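Putative phophotriesterase (Proteus mirabilis, PDB 3RHG) probably hydrolyses ester bonds using a pair of divalent metal ions such as zinc, as a member of the phosphotriesterase family of metal-dependent hydrolases. Local coordinates at residues 171-176 against 204-209; 195-200 against 226-231. All blocks are in the same frame, centred on the assembly; numbering follows the deposited sequence.

Contact 1: residues 171-176 against 204-209; sequences PFFTDG and QRRGDE
The backbone carbonyl of P171 is gripped by two side chains, the amide of Q204 and the guanidinium of R206. Q204 NE2 lies in the plane of that carbonyl, on a lone pair, and donates to P171 O at 3.0 Å. R206 NH2 reaches the same P171 O over 2.8 Å, but from above the carbonyl plane, 49° out of it.

R206 can be followed outward from its CB. CG stands anti to the carbonyl carbon (chi1 -74°), and from there the chain runs extended to NE, carrying the charge across to the loop 171-174. CD passes the CB of F173 at 3.9 Å. NE donates to Q204 OE1 at 2.8 Å, within its own segment; accepting from NE probably orients the amide, leaving NE2 of Q204 to face P171 O. At the tip, NH2 serves P171 O while NH1 forms a salt bridge with E209 OE2, met on its syn side. F173 CB lies over one face of the guanidinium, 3.4 Å above its plane and offset toward the rim.

E209 comes to the edge of the F173 ring, its CG in the ring plane and its carboxylate turned 79° to it, with F173 CD2 3.4 Å from E209 CD. V210 and I213 of helix 207-217 also touch the ring, and K178 makes a cation-pi contact with it.

Each residue type suits its task: arginine offers several N-H groups in one plane, glutamine both donates and accepts, and glutamate supplies a countercharge. All three N-H-bearing nitrogens of R206 are used, which would hold the guanidinium against rotation; with E209 beside it, the positive charge is probably largely balanced, although the contact lies near the protein surface.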
ATOM      1  N   PRO A 171     -12.499   0.266 -21.313  1.00 20.55           N
ATOM      2  CA  PRO A 171     -12.963   1.635 -21.111  1.00 20.46           C
ATOM      3  C   PRO A 171     -13.541   2.277 -22.366  1.00 21.30           C
ATOM      4  O   PRO A 171     -14.092   3.370 -22.280  1.00 20.74           O
ATOM      5  CB  PRO A 171     -11.692   2.376 -20.681  1.00 20.84           C
ATOM      6  CG  PRO A 171     -10.817   1.278 -20.079  1.00 21.71           C
ATOM      7  CD  PRO A 171     -11.064   0.122 -21.003  1.00 20.31           C
ATOM      8  N   PHE A 172     -13.436   1.586 -23.505  1.00 20.41           N
ATOM      9  CA  PHE A 172     -13.987   2.061 -24.762  1.00 22.02           C
ATOM     10  C   PHE A 172     -15.210   1.263 -25.199  1.00 21.60           C
ATOM     11  O   PHE A 172     -15.848   1.612 -26.206  1.00 22.94           O
ATOM     12  CB  PHE A 172     -12.877   1.989 -25.820  1.00 21.94           C
ATOM     13  CG  PHE A 172     -11.611   2.631 -25.353  1.00 25.73           C
ATOM     14  CD1 PHE A 172     -11.526   4.008 -25.259  1.00 26.98           C
ATOM     15  CD2 PHE A 172     -10.552   1.865 -24.882  1.00 25.73           C
ATOM     16  CE1 PHE A 172     -10.383   4.618 -24.787  1.00 32.96           C
ATOM     17  CE2 PHE A 172      -9.408   2.465 -24.400  1.00 32.45           C
ATOM     18  CZ  PHE A 172      -9.323   3.849 -24.353  1.00 34.10           C
ATOM     19  N   PHE A 173     -15.534   0.218 -24.425  1.00 22.33           N
ATOM     20  CA  PHE A 173     -16.647  -0.722 -24.687  1.00 20.93           C
ATOM     21  C   PHE A 173     -16.956  -0.817 -26.180  1.00 18.32           C
ATOM     22  O   PHE A 173     -17.962  -0.285 -26.666  1.00 20.54           O
ATOM     23  CB  PHE A 173     -17.895  -0.338 -23.869  1.00 19.75           C
ATOM     24  CG  PHE A 173     -18.909  -1.456 -23.704  1.00 19.88           C
ATOM     25  CD1 PHE A 173     -18.592  -2.775 -24.050  1.00 21.61           C
ATOM     26  CD2 PHE A 173     -20.158  -1.200 -23.132  1.00 21.16           C
ATOM     27  CE1 PHE A 173     -19.515  -3.821 -23.857  1.00 22.91           C
ATOM     28  CE2 PHE A 173     -21.079  -2.233 -22.933  1.00 21.54           C
ATOM     29  CZ  PHE A 173     -20.764  -3.543 -23.309  1.00 20.29           C
ATOM     30  N   THR A 174     -16.063  -1.483 -26.913  1.00 18.55           N
ATOM     31  CA  THR A 174     -16.144  -1.484 -28.361  1.00 19.92           C
ATOM     32  C   THR A 174     -17.311  -2.331 -28.888  1.00 18.04           C
ATOM     33  O   THR A 174     -17.889  -3.166 -28.153  1.00 19.71           O
ATOM     34  CB  THR A 174     -14.821  -2.017 -28.974  1.00 21.70           C
ATOM     35  OG1 THR A 174     -14.707  -3.415 -28.689  1.00 20.70           O
ATOM     36  CG2 THR A 174     -13.624  -1.318 -28.379  1.00 22.60           C
ATOM     37  N   ASP A 175     -17.631  -2.171 -30.170  1.00 20.45           N
ATOM     38  CA  ASP A 175     -18.686  -2.977 -30.787  1.00 19.58           C
ATOM     39  C   ASP A 175     -18.358  -4.468 -30.649  1.00 20.98           C
ATOM     40  O   ASP A 175     -19.243  -5.297 -30.427  1.00 22.24           O
ATOM     41  CB  ASP A 175     -18.842  -2.593 -32.260  1.00 22.78           C
ATOM     42  CG  ASP A 175     -19.538  -1.255 -32.442  1.00 30.07           C
ATOM     43  OD1 ASP A 175     -19.980  -0.636 -31.427  1.00 28.88           O
ATOM     44  OD2 ASP A 175     -19.636  -0.814 -33.612  1.00 34.34           O
ATOM     45  N   GLY A 176     -17.087  -4.824 -30.793  1.00 20.85           N
ATOM     46  CA  GLY A 176     -16.703  -6.229 -30.636  1.00 20.51           C
ATOM     47  C   GLY A 176     -16.886  -6.733 -29.214  1.00 20.03           C
ATOM     48  O   GLY A 176     -17.332  -7.860 -29.013  1.00 20.64           O
ATOM     49  N   GLN A 204     -14.549   3.396 -14.400  1.00 18.12           N
ATOM     50  CA  GLN A 204     -15.726   3.933 -15.059  1.00 17.42           C
ATOM     51  C   GLN A 204     -16.981   3.413 -14.367  1.00 17.88           C
ATOM     52  O   GLN A 204     -16.903   2.663 -13.372  1.00 19.05           O
ATOM     53  CB  GLN A 204     -15.767   3.549 -16.538  1.00 17.54           C
ATOM     54  CG  GLN A 204     -14.572   4.088 -17.318  1.00 17.47           C
ATOM     55  CD  GLN A 204     -14.724   3.835 -18.784  1.00 18.82           C
ATOM     56  OE1 GLN A 204     -15.263   2.799 -19.189  1.00 19.30           O
ATOM     57  NE2 GLN A 204     -14.249   4.766 -19.602  1.00 21.23           N
ATOM     58  N   ARG A 205     -18.137   3.814 -14.902  1.00 17.76           N
ATOM     59  CA  ARG A 205     -19.419   3.385 -14.370  1.00 17.27           C
ATOM     60  C   ARG A 205     -20.295   2.847 -15.505  1.00 18.25           C
ATOM     61  O   ARG A 205     -21.328   3.420 -15.828  1.00 20.23           O
ATOM     62  CB  ARG A 205     -20.094   4.560 -13.680  1.00 19.04           C
ATOM     63  CG  ARG A 205     -19.231   5.178 -12.583  1.00 22.46           C
ATOM     64  CD  ARG A 205     -19.102   4.266 -11.370  1.00 22.27           C
ATOM     65  NE  ARG A 205     -18.325   4.910 -10.293  1.00 19.68           N
ATOM     66  CZ  ARG A 205     -16.997   4.825 -10.138  1.00 21.60           C
ATOM     67  NH1 ARG A 205     -16.235   4.114 -10.986  1.00 22.37           N
ATOM     68  NH2 ARG A 205     -16.419   5.449  -9.120  1.00 20.89           N
ATOM     69  N   ARG A 206     -19.851   1.759 -16.130  1.00 17.97           N
ATOM     70  CA  ARG A 206     -20.551   1.220 -17.295  1.00 17.82           C
ATOM     71  C   ARG A 206     -21.549   0.123 -16.943  1.00 17.89           C
ATOM     72  O   ARG A 206     -22.109  -0.536 -17.821  1.00 19.02           O
ATOM     73  CB  ARG A 206     -19.533   0.713 -18.313  1.00 19.22           C
ATOM     74  CG  ARG A 206     -18.820   1.861 -19.052  1.00 18.27           C
ATOM     75  CD  ARG A 206     -18.186   1.329 -20.324  1.00 20.11           C
ATOM     76  NE  ARG A 206     -17.342   2.313 -21.013  1.00 18.86           N
ATOM     77  CZ  ARG A 206     -17.718   2.966 -22.113  1.00 17.83           C
ATOM     78  NH1 ARG A 206     -18.952   2.793 -22.615  1.00 17.75           N
ATOM     79  NH2 ARG A 206     -16.869   3.808 -22.722  1.00 21.16           N
ATOM     80  N   GLY A 207     -21.779  -0.071 -15.651  1.00 17.99           N
ATOM     81  CA  GLY A 207     -22.680  -1.140 -15.261  1.00 18.63           C
ATOM     82  C   GLY A 207     -24.077  -1.128 -15.865  1.00 20.81           C
ATOM     83  O   GLY A 207     -24.580  -2.176 -16.279  1.00 19.91           O
ATOM     84  N   ASP A 208     -24.736   0.032 -15.922  1.00 18.77           N
ATOM     85  CA  ASP A 208     -26.104   0.035 -16.453  1.00 21.45           C
ATOM     86  C   ASP A 208     -26.117  -0.410 -17.922  1.00 20.54           C
ATOM     87  O   ASP A 208     -26.990  -1.173 -18.342  1.00 22.06           O
ATOM     88  CB  ASP A 208     -26.760   1.404 -16.339  1.00 23.53           C
ATOM     89  CG  ASP A 208     -27.639   1.544 -15.116  1.00 28.69           C
ATOM     90  OD1 ASP A 208     -28.287   0.545 -14.678  1.00 26.67           O
ATOM     91  OD2 ASP A 208     -27.716   2.681 -14.599  1.00 33.78           O
ATOM     92  N   GLU A 209     -25.162   0.055 -18.726  1.00 19.72           N
ATOM     93  CA  GLU A 209     -25.220  -0.342 -20.140  1.00 23.02           C
ATOM     94  C   GLU A 209     -24.854  -1.815 -20.347  1.00 21.51           C
ATOM     95  O   GLU A 209     -25.435  -2.494 -21.208  1.00 22.21           O
ATOM     96  CB  GLU A 209     -24.426   0.592 -21.042  1.00 30.81           C
ATOM     97  CG  GLU A 209     -23.011   0.329 -21.019  1.00 30.52           C
ATOM     98  CD  GLU A 209     -22.236   1.207 -21.997  1.00 31.70           C
ATOM     99  OE1 GLU A 209     -22.535   1.247 -23.226  1.00 35.68           O
ATOM    100  OE2 GLU A 209     -21.315   1.856 -21.510  1.00 25.69           O
TER

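Contact 2: residues 195-200 against 226-231; sequences SMNIHM and SLAHSD. With ZN (zinc ion), chain C; BEZ (benzoic acid), chain D.
Two histidines from successive parallel strands share one zinc ion: H199 ND1 and H229 NE2 each bind it at 2.0 Å, and E166 is a further ligand. The rings meet obliquely, planes 79° apart; H199 ND1 and H229 NE2, both directed at the metal, are 3.1 Å apart without a hydrogen bond. H229 is sandwiched, with benzoate C3 over the centre of one face and A228 CB over the other; its ND1 is hydrogen-bonded to D253, which together with the zinc bond at NE2 would restrict its rotation.

N197 pairs with S226 and I198 with L227 in parallel register. S226 N donates to M196 O, I198 N to S226 O, and A228 N to I198 O, each at 2.9 Å. With CG anti to the backbone N (chi1 -174°), N197 carries its amide to S226, where ND2 donates to S226 OG and to E251, while OD1 meets H23 of the other metal site; an amide suits this double role. Apolar I198 and L227 share the opposite face, and M200, just past the strand, lays its CG against L227 CB.

The pair forms adjacent staves of the eight-stranded parallel barrel, flanked by strands 163-168 and 249-252 and linked through helix 207-217.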
ATOM      1  N   SER A 195     -21.835 -19.500 -14.027  1.00 15.41           N
ATOM      2  CA  SER A 195     -21.869 -18.056 -13.779  1.00 15.75           C
ATOM      3  C   SER A 195     -21.103 -17.334 -14.879  1.00 16.44           C
ATOM      4  O   SER A 195     -20.322 -17.959 -15.617  1.00 17.24           O
ATOM      5  CB  SER A 195     -21.266 -17.692 -12.432  1.00 17.55           C
ATOM      6  OG  SER A 195     -19.855 -17.921 -12.368  1.00 16.92           O
ATOM      7  N   MET A 196     -21.329 -16.029 -14.980  1.00 15.61           N
ATOM      8  CA  MET A 196     -20.643 -15.203 -15.962  1.00 16.40           C
ATOM      9  C   MET A 196     -20.021 -14.039 -15.218  1.00 17.37           C
ATOM     10  O   MET A 196     -20.731 -13.303 -14.533  1.00 17.46           O
ATOM     11  CB  MET A 196     -21.637 -14.671 -16.994  1.00 16.64           C
ATOM     12  CG  MET A 196     -20.944 -13.910 -18.115  1.00 18.35           C
ATOM     13  SD  MET A 196     -22.139 -12.935 -19.088  1.00 23.69           S
ATOM     14  CE  MET A 196     -23.434 -14.107 -19.408  1.00 25.25           C
ATOM     15  N   ASN A 197     -18.705 -13.895 -15.348  1.00 16.72           N
ATOM     16  CA  ASN A 197     -17.929 -12.866 -14.669  1.00 15.88           C
ATOM     17  C   ASN A 197     -17.513 -11.839 -15.703  1.00 16.00           C
ATOM     18  O   ASN A 197     -16.872 -12.205 -16.704  1.00 16.95           O
ATOM     19  CB  ASN A 197     -16.714 -13.524 -14.027  1.00 16.35           C
ATOM     20  CG  ASN A 197     -15.892 -12.587 -13.167  1.00 17.24           C
ATOM     21  OD1 ASN A 197     -14.685 -12.554 -13.328  1.00 20.71           O
ATOM     22  ND2 ASN A 197     -16.521 -11.884 -12.201  1.00 17.47           N
ATOM     23  N   ILE A 198     -17.918 -10.583 -15.498  1.00 15.07           N
ATOM     24  CA  ILE A 198     -17.632  -9.531 -16.477  1.00 15.58           C
ATOM     25  C   ILE A 198     -16.458  -8.689 -16.006  1.00 15.46           C
ATOM     26  O   ILE A 198     -16.519  -8.061 -14.963  1.00 17.02           O
ATOM     27  CB  ILE A 198     -18.854  -8.590 -16.695  1.00 14.76           C
ATOM     28  CG1 ILE A 198     -20.153  -9.392 -16.919  1.00 17.49           C
ATOM     29  CG2 ILE A 198     -18.606  -7.609 -17.861  1.00 16.67           C
ATOM     30  CD1 ILE A 198     -20.108 -10.291 -18.071  1.00 20.33           C
ATOM     31  N   HIS A 199     -15.403  -8.623 -16.817  1.00 16.57           N
ATOM     32  CA  HIS A 199     -14.354  -7.666 -16.574  1.00 16.63           C
ATOM     33  C   HIS A 199     -14.941  -6.288 -16.859  1.00 17.43           C
ATOM     34  O   HIS A 199     -15.250  -5.961 -18.016  1.00 17.57           O
ATOM     35  CB  HIS A 199     -13.166  -7.913 -17.524  1.00 17.78           C
ATOM     36  CG  HIS A 199     -12.206  -6.764 -17.582  1.00 17.94           C
ATOM     37  ND1 HIS A 199     -11.075  -6.696 -16.796  1.00 19.04           N
ATOM     38  CD2 HIS A 199     -12.209  -5.632 -18.337  1.00 20.31           C
ATOM     39  CE1 HIS A 199     -10.430  -5.567 -17.054  1.00 22.77           C
ATOM     40  NE2 HIS A 199     -11.097  -4.908 -17.988  1.00 22.67           N
ATOM     41  N   MET A 200     -15.117  -5.486 -15.818  1.00 17.11           N
ATOM     42  CA  MET A 200     -15.599  -4.118 -15.977  1.00 17.05           C
ATOM     43  C   MET A 200     -14.427  -3.166 -15.957  1.00 17.84           C
ATOM     44  O   MET A 200     -13.416  -3.431 -15.318  1.00 19.26           O
ATOM     45  CB  MET A 200     -16.552  -3.736 -14.836  1.00 17.72           C
ATOM     46  CG  MET A 200     -17.817  -4.577 -14.852  1.00 18.05           C
ATOM     47  SD  MET A 200     -18.872  -4.286 -16.299  1.00 19.14           S
ATOM     48  CE  MET A 200     -19.474  -2.645 -15.876  1.00 19.90           C
ATOM     49  N   SER A 226     -21.783 -11.778 -12.286  1.00 15.35           N
ATOM     50  CA  SER A 226     -20.986 -10.968 -11.376  1.00 14.54           C
ATOM     51  C   SER A 226     -20.226  -9.887 -12.122  1.00 15.08           C
ATOM     52  O   SER A 226     -19.672 -10.132 -13.220  1.00 16.44           O
ATOM     53  CB  SER A 226     -20.016 -11.829 -10.559  1.00 18.03           C
ATOM     54  OG  SER A 226     -19.191 -12.594 -11.426  1.00 17.10           O
ATOM     55  N   LEU A 227     -20.208  -8.700 -11.526  1.00 15.28           N
ATOM     56  CA  LEU A 227     -19.451  -7.591 -12.092  1.00 14.72           C
ATOM     57  C   LEU A 227     -18.081  -7.532 -11.415  1.00 15.89           C
ATOM     58  O   LEU A 227     -17.980  -7.170 -10.259  1.00 15.82           O
ATOM     59  CB  LEU A 227     -20.212  -6.253 -11.970  1.00 15.75           C
ATOM     60  CG  LEU A 227     -21.599  -6.234 -12.625  1.00 17.41           C
ATOM     61  CD1 LEU A 227     -22.235  -4.824 -12.520  1.00 19.28           C
ATOM     62  CD2 LEU A 227     -21.471  -6.656 -14.101  1.00 19.01           C
ATOM     63  N   ALA A 228     -17.031  -7.917 -12.130  1.00 16.75           N
ATOM     64  CA  ALA A 228     -15.677  -7.860 -11.587  1.00 15.67           C
ATOM     65  C   ALA A 228     -15.204  -6.408 -11.442  1.00 14.85           C
ATOM     66  O   ALA A 228     -15.729  -5.491 -12.065  1.00 16.92           O
ATOM     67  CB  ALA A 228     -14.689  -8.620 -12.506  1.00 17.40           C
ATOM     68  N   HIS A 229     -14.192  -6.230 -10.617  1.00 15.91           N
ATOM     69  CA  HIS A 229     -13.527  -4.956 -10.436  1.00 15.52           C
ATOM     70  C   HIS A 229     -14.520  -3.867 -10.010  1.00 15.59           C
ATOM     71  O   HIS A 229     -14.495  -2.733 -10.498  1.00 18.14           O
ATOM     72  CB  HIS A 229     -12.794  -4.560 -11.725  1.00 16.07           C
ATOM     73  CG  HIS A 229     -12.040  -5.683 -12.364  1.00 18.74           C
ATOM     74  ND1 HIS A 229     -11.367  -6.639 -11.634  1.00 20.14           N
ATOM     75  CD2 HIS A 229     -11.844  -6.002 -13.666  1.00 19.03           C
ATOM     76  CE1 HIS A 229     -10.812  -7.517 -12.452  1.00 18.72           C
ATOM     77  NE2 HIS A 229     -11.070  -7.146 -13.694  1.00 17.97           N
ATOM     78  N   SER A 230     -15.400  -4.220  -9.081  1.00 16.22           N
ATOM     79  CA  SER A 230     -16.297  -3.240  -8.508  1.00 15.33           C
ATOM     80  C   SER A 230     -15.554  -2.360  -7.495  1.00 15.74           C
ATOM     81  O   SER A 230     -16.083  -1.324  -7.084  1.00 18.06           O
ATOM     82  CB  SER A 230     -17.478  -3.949  -7.824  1.00 17.58           C
ATOM     83  OG  SER A 230     -18.262  -4.675  -8.770  1.00 17.93           O
ATOM     84  N   ASP A 231     -14.343  -2.766  -7.093  1.00 17.11           N
ATOM     85  CA  ASP A 231     -13.646  -2.084  -5.993  1.00 18.33           C
ATOM     86  C   ASP A 231     -13.499  -0.568  -6.212  1.00 19.43           C
ATOM     87  O   ASP A 231     -13.753   0.211  -5.297  1.00 18.83           O
ATOM     88  CB  ASP A 231     -12.261  -2.703  -5.700  1.00 17.96           C
ATOM     89  CG  ASP A 231     -12.266  -4.234  -5.752  1.00 17.71           C
ATOM     90  OD1 ASP A 231     -11.771  -4.843  -4.779  1.00 18.69           O
ATOM     91  OD2 ASP A 231     -12.754  -4.823  -6.756  1.00 17.80           O
TER
HETATM   92 ZN    ZN C 368     -10.379  -7.996 -15.413  1.00 22.50          ZN
HETATM   93  C   BEZ D 369      -7.648  -2.862 -15.183  1.00 36.16           C
HETATM   94  O1  BEZ D 369      -8.791  -2.796 -15.682  1.00 38.65           O
HETATM   95  O2  BEZ D 369      -6.692  -2.277 -15.745  1.00 40.04           O
HETATM   96  C1  BEZ D 369      -7.408  -3.630 -13.922  1.00 28.24           C
HETATM   97  C2  BEZ D 369      -8.418  -4.410 -13.353  1.00 30.56           C
HETATM   98  C3  BEZ D 369      -8.166  -5.129 -12.186  1.00 29.17           C
HETATM   99  C4  BEZ D 369      -6.921  -5.053 -11.576  1.00 28.43           C
HETATM  100  C5  BEZ D 369      -5.923  -4.264 -12.141  1.00 27.32           C
HETATM  101  C6  BEZ D 369      -6.155  -3.554 -13.315  1.00 30.20           C
HETATM  102  O   HOH W   1     -18.777 -15.229 -11.457  1.00 19.37           O

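Leaving strand 163-168, the chain enters contact 1 at 171-176, then follows helix 175-188 and strand 195-199 into contact 2 at 195-200. It turns back through 204-209, closing the loop of contact 1, and runs along helix 207-217 to 226-231, where contact 2 closes. The segments alternate, so the two loops cross instead of nesting. Contact 1 ties the loop leading into helix 175-188 to the start of helix 207-217, whereas contact 2 pairs the two strands of a beta-alpha-beta unit whose crossover is helix 207-217. Their centres are 12 Å apart, and they meet just beyond the metal-binding strand end, where M200 CE packs 3.5 Å from G207 N at the next helix start.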